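Local coordinates for putative dehydrogenase (PDB 6UUG), which acts as the flavin-dependent methanesulfinate monooxygenase MsuC, part of a two-component system in bacterial sulfur assimilation, at residues T35-T46 against E60-L69; I310-L321 against L339-A350. All coordinates share one frame; numbering follows the deposited sequence.

Contact 1 (T35-T46 against E60-L69); sequences TARQLAAEFALT and ERDALRDSGL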
# COMPACT_ATOMS: atom_id res chain seq x y z
N THR A 35 -23.09 31.65 1.30
CA THR A 35 -24.45 31.12 1.35
C THR A 35 -24.44 29.59 1.45
O THR A 35 -25.19 29.01 2.24
CB THR A 35 -25.24 31.56 0.12
OG1 THR A 35 -25.35 32.99 0.11
CG2 THR A 35 -26.62 30.94 0.11
N ALA A 36 -23.60 28.94 0.65
CA ALA A 36 -23.50 27.48 0.71
C ALA A 36 -23.01 27.00 2.07
O ALA A 36 -23.53 26.01 2.60
CB ALA A 36 -22.58 26.98 -0.41
N ARG A 37 -22.03 27.69 2.65
CA ARG A 37 -21.48 27.24 3.93
C ARG A 37 -22.51 27.39 5.05
O ARG A 37 -22.58 26.56 5.96
CB ARG A 37 -20.20 28.00 4.26
CG ARG A 37 -19.03 27.66 3.35
CD ARG A 37 -17.99 28.78 3.29
NE ARG A 37 -17.03 28.73 4.39
N GLN A 38 -23.32 28.45 4.97
CA GLN A 38 -24.41 28.64 5.91
C GLN A 38 -25.45 27.53 5.77
O GLN A 38 -25.91 26.96 6.77
CB GLN A 38 -25.03 30.01 5.67
CG GLN A 38 -26.24 30.37 6.47
CD GLN A 38 -26.63 31.81 6.21
OE1 GLN A 38 -26.07 32.73 6.81
NE2 GLN A 38 -27.56 32.02 5.28
N LEU A 39 -25.83 27.20 4.53
CA LEU A 39 -26.75 26.10 4.29
C LEU A 39 -26.16 24.78 4.77
O LEU A 39 -26.86 23.96 5.38
CB LEU A 39 -27.07 25.98 2.79
CG LEU A 39 -28.05 26.92 2.11
CD1 LEU A 39 -28.06 26.61 0.63
CD2 LEU A 39 -29.43 26.71 2.71
N ALA A 40 -24.88 24.55 4.47
CA ALA A 40 -24.21 23.33 4.89
C ALA A 40 -24.30 23.15 6.41
O ALA A 40 -24.51 22.04 6.90
CB ALA A 40 -22.76 23.34 4.43
N ALA A 41 -24.13 24.24 7.16
CA ALA A 41 -24.26 24.17 8.61
C ALA A 41 -25.66 23.70 9.02
O ALA A 41 -25.81 22.87 9.93
CB ALA A 41 -23.94 25.53 9.24
N GLU A 42 -26.70 24.22 8.35
CA GLU A 42 -28.06 23.77 8.64
C GLU A 42 -28.25 22.32 8.22
O GLU A 42 -28.87 21.53 8.96
CB GLU A 42 -29.07 24.68 7.94
CG GLU A 42 -29.04 26.12 8.41
N PHE A 43 -27.73 21.94 7.05
CA PHE A 43 -27.84 20.55 6.61
C PHE A 43 -27.17 19.61 7.61
O PHE A 43 -27.68 18.52 7.88
CB PHE A 43 -27.22 20.37 5.22
CG PHE A 43 -27.94 21.09 4.11
CD1 PHE A 43 -29.25 21.53 4.28
CD2 PHE A 43 -27.31 21.31 2.90
CE1 PHE A 43 -29.90 22.19 3.26
CE2 PHE A 43 -27.96 21.97 1.87
CZ PHE A 43 -29.26 22.40 2.05
N ALA A 44 -26.03 20.03 8.17
CA ALA A 44 -25.27 19.15 9.06
C ALA A 44 -26.08 18.75 10.28
O ALA A 44 -25.84 17.69 10.86
CB ALA A 44 -23.97 19.81 9.49
N LEU A 45 -27.04 19.58 10.69
CA LEU A 45 -27.81 19.30 11.89
C LEU A 45 -28.67 18.05 11.76
O LEU A 45 -28.92 17.36 12.75
CB LEU A 45 -28.67 20.51 12.25
CG LEU A 45 -27.90 21.78 12.60
CD1 LEU A 45 -28.88 22.90 12.90
CD2 LEU A 45 -26.99 21.54 13.78
N THR A 46 -29.15 17.75 10.55
CA THR A 46 -30.01 16.59 10.30
C THR A 46 -29.37 15.54 9.41
O THR A 46 -30.03 14.57 9.05
CB THR A 46 -31.33 17.05 9.67
OG1 THR A 46 -31.05 17.65 8.39
CG2 THR A 46 -32.03 18.06 10.55
N GLU A 60 -34.57 20.16 2.44
CA GLU A 60 -33.26 20.64 2.01
C GLU A 60 -33.29 21.11 0.56
O GLU A 60 -32.64 22.10 0.20
CB GLU A 60 -32.21 19.54 2.20
CG GLU A 60 -31.90 19.20 3.66
CD GLU A 60 -33.07 18.55 4.40
OE1 GLU A 60 -33.85 17.79 3.77
OE2 GLU A 60 -33.23 18.82 5.61
N ARG A 61 -34.04 20.42 -0.30
CA ARG A 61 -34.17 20.85 -1.69
C ARG A 61 -34.89 22.18 -1.78
O ARG A 61 -34.52 23.04 -2.59
CB ARG A 61 -34.89 19.77 -2.51
CG ARG A 61 -34.10 18.45 -2.62
CD ARG A 61 -34.92 17.34 -3.28
NE ARG A 61 -35.30 17.70 -4.64
CZ ARG A 61 -34.57 17.43 -5.72
NH1 ARG A 61 -33.42 16.77 -5.61
NH2 ARG A 61 -35.00 17.82 -6.91
N ASP A 62 -35.92 22.39 -0.95
CA ASP A 62 -36.58 23.70 -0.93
C ASP A 62 -35.64 24.79 -0.42
O ASP A 62 -35.68 25.93 -0.91
CB ASP A 62 -37.85 23.65 -0.08
CG ASP A 62 -39.00 22.91 -0.76
OD1 ASP A 62 -38.96 22.73 -2.00
OD2 ASP A 62 -39.95 22.52 -0.05
N ALA A 63 -34.79 24.46 0.55
CA ALA A 63 -33.80 25.43 1.02
C ALA A 63 -32.85 25.83 -0.10
O ALA A 63 -32.42 26.98 -0.16
CB ALA A 63 -33.03 24.85 2.21
N LEU A 64 -32.49 24.89 -0.97
CA LEU A 64 -31.72 25.23 -2.16
C LEU A 64 -32.51 26.14 -3.10
O LEU A 64 -31.96 27.12 -3.63
CB LEU A 64 -31.28 23.96 -2.90
CG LEU A 64 -30.21 23.12 -2.19
CD1 LEU A 64 -29.96 21.83 -2.96
CD2 LEU A 64 -28.93 23.90 -2.07
N ARG A 65 -33.79 25.85 -3.31
CA ARG A 65 -34.63 26.72 -4.14
C ARG A 65 -34.61 28.15 -3.63
O ARG A 65 -34.40 29.10 -4.40
CB ARG A 65 -36.06 26.19 -4.17
CG ARG A 65 -36.26 24.97 -5.04
CD ARG A 65 -37.69 24.48 -5.01
NE ARG A 65 -37.88 23.44 -6.00
CZ ARG A 65 -37.79 22.13 -5.75
NH1 ARG A 65 -37.56 21.69 -4.52
NH2 ARG A 65 -37.95 21.27 -6.75
N ASP A 66 -34.80 28.34 -2.32
CA ASP A 66 -34.86 29.68 -1.75
C ASP A 66 -33.51 30.38 -1.71
O ASP A 66 -33.46 31.61 -1.65
CB ASP A 66 -35.46 29.60 -0.34
CG ASP A 66 -36.89 29.10 -0.35
OD1 ASP A 66 -37.54 29.17 -1.42
OD2 ASP A 66 -37.37 28.64 0.71
N SER A 67 -32.40 29.62 -1.77
CA SER A 67 -31.06 30.21 -1.63
C SER A 67 -30.62 31.01 -2.84
O SER A 67 -29.71 31.84 -2.72
CB SER A 67 -30.03 29.10 -1.39
OG SER A 67 -29.87 28.33 -2.57
N GLY A 68 -31.22 30.78 -4.00
CA GLY A 68 -30.73 31.32 -5.24
C GLY A 68 -29.69 30.48 -5.94
O GLY A 68 -29.40 30.73 -7.12
N LEU A 69 -29.11 29.48 -5.27
CA LEU A 69 -27.96 28.78 -5.83
C LEU A 69 -28.33 27.86 -7.00
O LEU A 69 -27.43 27.37 -7.68
CB LEU A 69 -27.23 27.99 -4.74
CG LEU A 69 -26.62 28.81 -3.59
CD1 LEU A 69 -26.11 27.90 -2.46
CD2 LEU A 69 -25.50 29.73 -4.07
O HOH W 1 -31.94 20.41 6.88

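Contact 2 (I310-L321 against L339-A350); sequences IRLLVERAAALL and LATAIATAKVAA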
# COMPACT_ATOMS: atom_id res chain seq x y z
N ILE A 310 -4.62 15.74 -3.23
CA ILE A 310 -5.92 15.73 -3.91
C ILE A 310 -6.39 17.15 -4.18
O ILE A 310 -6.85 17.48 -5.28
CB ILE A 310 -6.98 14.97 -3.08
CG1 ILE A 310 -6.58 13.53 -2.84
CG2 ILE A 310 -8.31 14.96 -3.84
CD1 ILE A 310 -7.41 12.93 -1.74
N ARG A 311 -6.31 18.01 -3.16
CA ARG A 311 -6.79 19.38 -3.30
C ARG A 311 -6.15 20.07 -4.50
O ARG A 311 -6.84 20.68 -5.32
CB ARG A 311 -6.51 20.17 -2.02
CG ARG A 311 -7.46 19.83 -0.86
CD ARG A 311 -6.91 20.34 0.47
NE ARG A 311 -7.84 20.10 1.58
CZ ARG A 311 -7.49 19.99 2.86
NH1 ARG A 311 -6.22 20.12 3.22
NH2 ARG A 311 -8.41 19.78 3.79
N LEU A 312 -4.81 20.00 -4.61
CA LEU A 312 -4.17 20.70 -5.72
C LEU A 312 -4.56 20.10 -7.08
O LEU A 312 -4.74 20.84 -8.06
CB LEU A 312 -2.65 20.68 -5.54
CG LEU A 312 -2.11 21.43 -4.32
CD1 LEU A 312 -0.58 21.48 -4.40
CD2 LEU A 312 -2.71 22.84 -4.22
N LEU A 313 -4.66 18.77 -7.17
CA LEU A 313 -5.04 18.16 -8.44
C LEU A 313 -6.46 18.55 -8.83
O LEU A 313 -6.74 18.83 -10.01
CB LEU A 313 -4.92 16.64 -8.36
CG LEU A 313 -3.51 16.05 -8.36
CD1 LEU A 313 -3.66 14.54 -7.95
CD2 LEU A 313 -2.89 16.21 -9.75
N VAL A 314 -7.39 18.55 -7.86
CA VAL A 314 -8.77 18.91 -8.16
C VAL A 314 -8.86 20.38 -8.56
O VAL A 314 -9.54 20.74 -9.54
CB VAL A 314 -9.66 18.58 -6.94
CG1 VAL A 314 -11.07 19.12 -7.16
CG2 VAL A 314 -9.72 17.07 -6.75
N GLU A 315 -8.17 21.25 -7.83
CA GLU A 315 -8.26 22.67 -8.12
C GLU A 315 -7.58 23.01 -9.43
O GLU A 315 -8.02 23.93 -10.14
CB GLU A 315 -7.67 23.47 -6.95
CG GLU A 315 -8.59 23.40 -5.75
CD GLU A 315 -7.98 23.93 -4.46
OE1 GLU A 315 -6.78 24.30 -4.45
OE2 GLU A 315 -8.72 23.95 -3.45
N ARG A 316 -6.52 22.27 -9.79
CA ARG A 316 -5.90 22.50 -11.09
C ARG A 316 -6.84 22.09 -12.22
O ARG A 316 -6.97 22.81 -13.22
CB ARG A 316 -4.58 21.75 -11.24
CG ARG A 316 -4.10 21.98 -12.66
CD ARG A 316 -3.02 21.16 -13.11
NE ARG A 316 -3.29 19.74 -13.02
CZ ARG A 316 -2.34 18.85 -13.26
NH1 ARG A 316 -1.13 19.30 -13.60
NH2 ARG A 316 -2.58 17.56 -13.17
N ALA A 317 -7.50 20.95 -12.09
CA ALA A 317 -8.48 20.57 -13.11
C ALA A 317 -9.60 21.59 -13.22
O ALA A 317 -10.09 21.88 -14.33
CB ALA A 317 -9.06 19.18 -12.78
N ALA A 318 -10.04 22.15 -12.09
CA ALA A 318 -11.12 23.13 -12.14
C ALA A 318 -10.68 24.39 -12.88
O ALA A 318 -11.44 24.94 -13.67
CB ALA A 318 -11.61 23.47 -10.73
N ALA A 319 -9.45 24.85 -12.64
CA ALA A 319 -8.94 26.02 -13.37
C ALA A 319 -8.86 25.74 -14.87
O ALA A 319 -9.22 26.60 -15.69
CB ALA A 319 -7.58 26.43 -12.82
N LEU A 320 -8.38 24.56 -15.25
CA LEU A 320 -8.31 24.21 -16.66
C LEU A 320 -9.70 24.14 -17.28
O LEU A 320 -9.87 24.49 -18.45
CB LEU A 320 -7.58 22.88 -16.86
CG LEU A 320 -6.08 22.84 -16.55
CD1 LEU A 320 -5.57 21.41 -16.63
CD2 LEU A 320 -5.33 23.71 -17.55
N LEU A 321 -10.71 23.69 -16.52
CA LEU A 321 -12.07 23.70 -17.05
C LEU A 321 -12.54 25.13 -17.29
O LEU A 321 -13.13 25.43 -18.35
CB LEU A 321 -13.03 22.97 -16.11
CG LEU A 321 -14.53 23.06 -16.42
CD1 LEU A 321 -14.79 22.60 -17.85
CD2 LEU A 321 -15.37 22.25 -15.40
N LEU A 339 -7.36 18.64 -20.65
CA LEU A 339 -8.29 18.78 -19.54
C LEU A 339 -8.79 17.41 -19.08
O LEU A 339 -8.84 17.13 -17.87
CB LEU A 339 -9.48 19.66 -19.94
CG LEU A 339 -10.61 19.78 -18.91
CD1 LEU A 339 -10.12 20.37 -17.58
CD2 LEU A 339 -11.78 20.63 -19.47
N ALA A 340 -9.19 16.56 -20.02
CA ALA A 340 -9.68 15.23 -19.67
C ALA A 340 -8.65 14.45 -18.85
O ALA A 340 -9.00 13.78 -17.87
CB ALA A 340 -10.05 14.47 -20.94
N THR A 341 -7.38 14.51 -19.26
CA THR A 341 -6.32 13.82 -18.52
C THR A 341 -6.17 14.40 -17.11
O THR A 341 -6.03 13.65 -16.14
CB THR A 341 -5.00 13.92 -19.28
OG1 THR A 341 -5.15 13.25 -20.54
CG2 THR A 341 -3.86 13.26 -18.51
N ALA A 342 -6.22 15.73 -16.99
CA ALA A 342 -6.08 16.35 -15.67
C ALA A 342 -7.22 15.97 -14.74
O ALA A 342 -7.02 15.78 -13.53
CB ALA A 342 -6.01 17.88 -15.82
N ILE A 343 -8.45 15.89 -15.27
CA ILE A 343 -9.60 15.51 -14.46
C ILE A 343 -9.49 14.05 -14.03
O ILE A 343 -9.76 13.70 -12.87
CB ILE A 343 -10.92 15.75 -15.22
CG1 ILE A 343 -11.18 17.26 -15.39
CG2 ILE A 343 -12.09 15.09 -14.49
CD1 ILE A 343 -12.24 17.57 -16.50
N ALA A 344 -9.14 13.17 -14.97
CA ALA A 344 -9.03 11.76 -14.61
C ALA A 344 -7.94 11.54 -13.58
O ALA A 344 -8.10 10.70 -12.68
CB ALA A 344 -8.74 10.91 -15.85
N THR A 345 -6.84 12.29 -13.68
CA THR A 345 -5.77 12.20 -12.69
C THR A 345 -6.28 12.59 -11.31
O THR A 345 -6.03 11.89 -10.32
CB THR A 345 -4.61 13.11 -13.12
OG1 THR A 345 -4.07 12.64 -14.36
CG2 THR A 345 -3.52 13.14 -12.08
N ALA A 346 -7.01 13.71 -11.23
CA ALA A 346 -7.60 14.14 -9.97
C ALA A 346 -8.62 13.14 -9.44
O ALA A 346 -8.68 12.88 -8.23
CB ALA A 346 -8.25 15.52 -10.13
N LYS A 347 -9.43 12.56 -10.33
CA LYS A 347 -10.46 11.62 -9.90
C LYS A 347 -9.84 10.35 -9.32
O LYS A 347 -10.33 9.84 -8.30
CB LYS A 347 -11.38 11.28 -11.08
CG LYS A 347 -12.67 10.57 -10.60
CD LYS A 347 -13.72 10.43 -11.70
CE LYS A 347 -14.89 9.55 -11.21
NZ LYS A 347 -15.18 8.47 -12.17
N VAL A 348 -8.78 9.82 -9.95
CA VAL A 348 -8.13 8.63 -9.39
C VAL A 348 -7.60 8.92 -7.99
O VAL A 348 -7.83 8.15 -7.05
CB VAL A 348 -7.03 8.13 -10.33
CG1 VAL A 348 -6.22 7.01 -9.66
CG2 VAL A 348 -7.67 7.59 -11.61
N ALA A 349 -6.92 10.06 -7.82
CA ALA A 349 -6.39 10.40 -6.50
C ALA A 349 -7.50 10.60 -5.49
O ALA A 349 -7.43 10.07 -4.37
CB ALA A 349 -5.52 11.66 -6.59
N ALA A 350 -8.54 11.36 -5.86
CA ALA A 350 -9.63 11.59 -4.91
C ALA A 350 -10.32 10.29 -4.54
O ALA A 350 -10.70 10.10 -3.38
CB ALA A 350 -10.65 12.57 -5.49
O HOH W 2 -5.38 17.65 -12.22

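Contact 1 (T35-T46 against E60-L69)
Ser67 OG is gripped twice beside the Leu39 side chain: it donates to Leu64 O at 2.6 Å and accepts from Leu69 N at 3.0 Å, the latter with an N-H...O angle of 167°. The second bond defines an ST turn at the C-terminal end of helix 58-67, in an antiparallel helix hairpin of the acyl-CoA dehydrogenase N-terminal domain. The segment axes run at 166° and come no nearer than 11.3 Å, so longer side chains must span the gap. Ser67 chi1 of 70° places OG between the backbone N and carbonyl carbon, within range of both bonds. Ser67 CB meets Leu39 CD1 at 3.8 Å. With an alanine in place of Ser67, Leu69 N would probably lose its acceptor and Leu64 O its hydroxyl donor, so the turn would be less firmly fixed. Leu39 forks over the other helix: CD1 meets Leu69 CD1 tip to tip at 3.9 Å, while CD2 lies 4.1 Å from Ala63 CB. Thr35 CG2 passes alongside Leu69. Helix 85-96 adds Phe95 against Ala36 and Leu64. At the other end, Phe43 and Glu60 run alongside each other with their ends pointing opposite ways. Ala63 CB and Leu64 CD2 sit at the ring's edge, Leu39 O, of the same helix, lies over one face, offset toward the rim, and Phe43 CD1 touches Glu60 CG at 3.6 Å.

Contact 2 (I310-L321 against L339-A350)
The guanidinium of Arg316 has a water at its edge, in plane, and Ala342 CB set obliquely to it. Arg316 NH2 donates to this water at 3.0 Å, and the water donates in turn to Leu313 O at 2.9 Å and Ala342 O at 2.8 Å. One water thus joins the side chain to a carbonyl of each helix, giving both oxygens a donor besides the N-H bonds they take within their helices. With CG anti to the backbone N (chi1 176°) and a bend at chi3, the end of the Arg316 chain is brought toward segment 339-350; NH2 also forms a salt bridge with Glu308 of the second subunit. The remaining contacts involve no hydrogen bond across the helices; aliphatic groups meet each other or backbone. Alanines let the helices come close, with axes 8.5 Å apart at an angle of 154°. Ala346 CB presses on backbone, 3.6 Å from Leu313 O, and is flanked by Leu313 CB and Val314 CG2. Leu313 then forks, CD1 reaching Ala349 CB at 3.7 Å and CD2 meeting Thr345 CG2, the two side chains lying at about a right angle. At the far end Leu339 CD1 wedges against the opposite backbone, 3.5 Å from Leu321 N and 3.6 Å from Ala317 O. Such tight antiparallel packing of long consecutive helices is characteristic of the C-terminal helical bundle of the acyl-CoA dehydrogenase fold, here continued into the subunit interface.

Overall arrangement
From the N terminus, helix 32-53 runs out and helix 58-67 returns, so contact 1 closes a short connection of 13 residues, nine of them helical. The chain then forms helices 85-96, 100-119 and 122-135, passes through the strands between 139 and 228, and enters helix 247-277. Contact 2 follows, closing 17 residues between helices 294-327 and 333-360. The two closures are in series, neither nesting nor crossing. The centres of contact 1 and contact 2 lie about 26 Å apart, and the nearest atoms of contact 1 and contact 2 are about 12 Å apart, without touching. Helix 85-96 bridges them: Val91 and Phe95 pack on contact 1, Trp85 and Leu89 on contact 2, linking the N- and C-terminal helical domains.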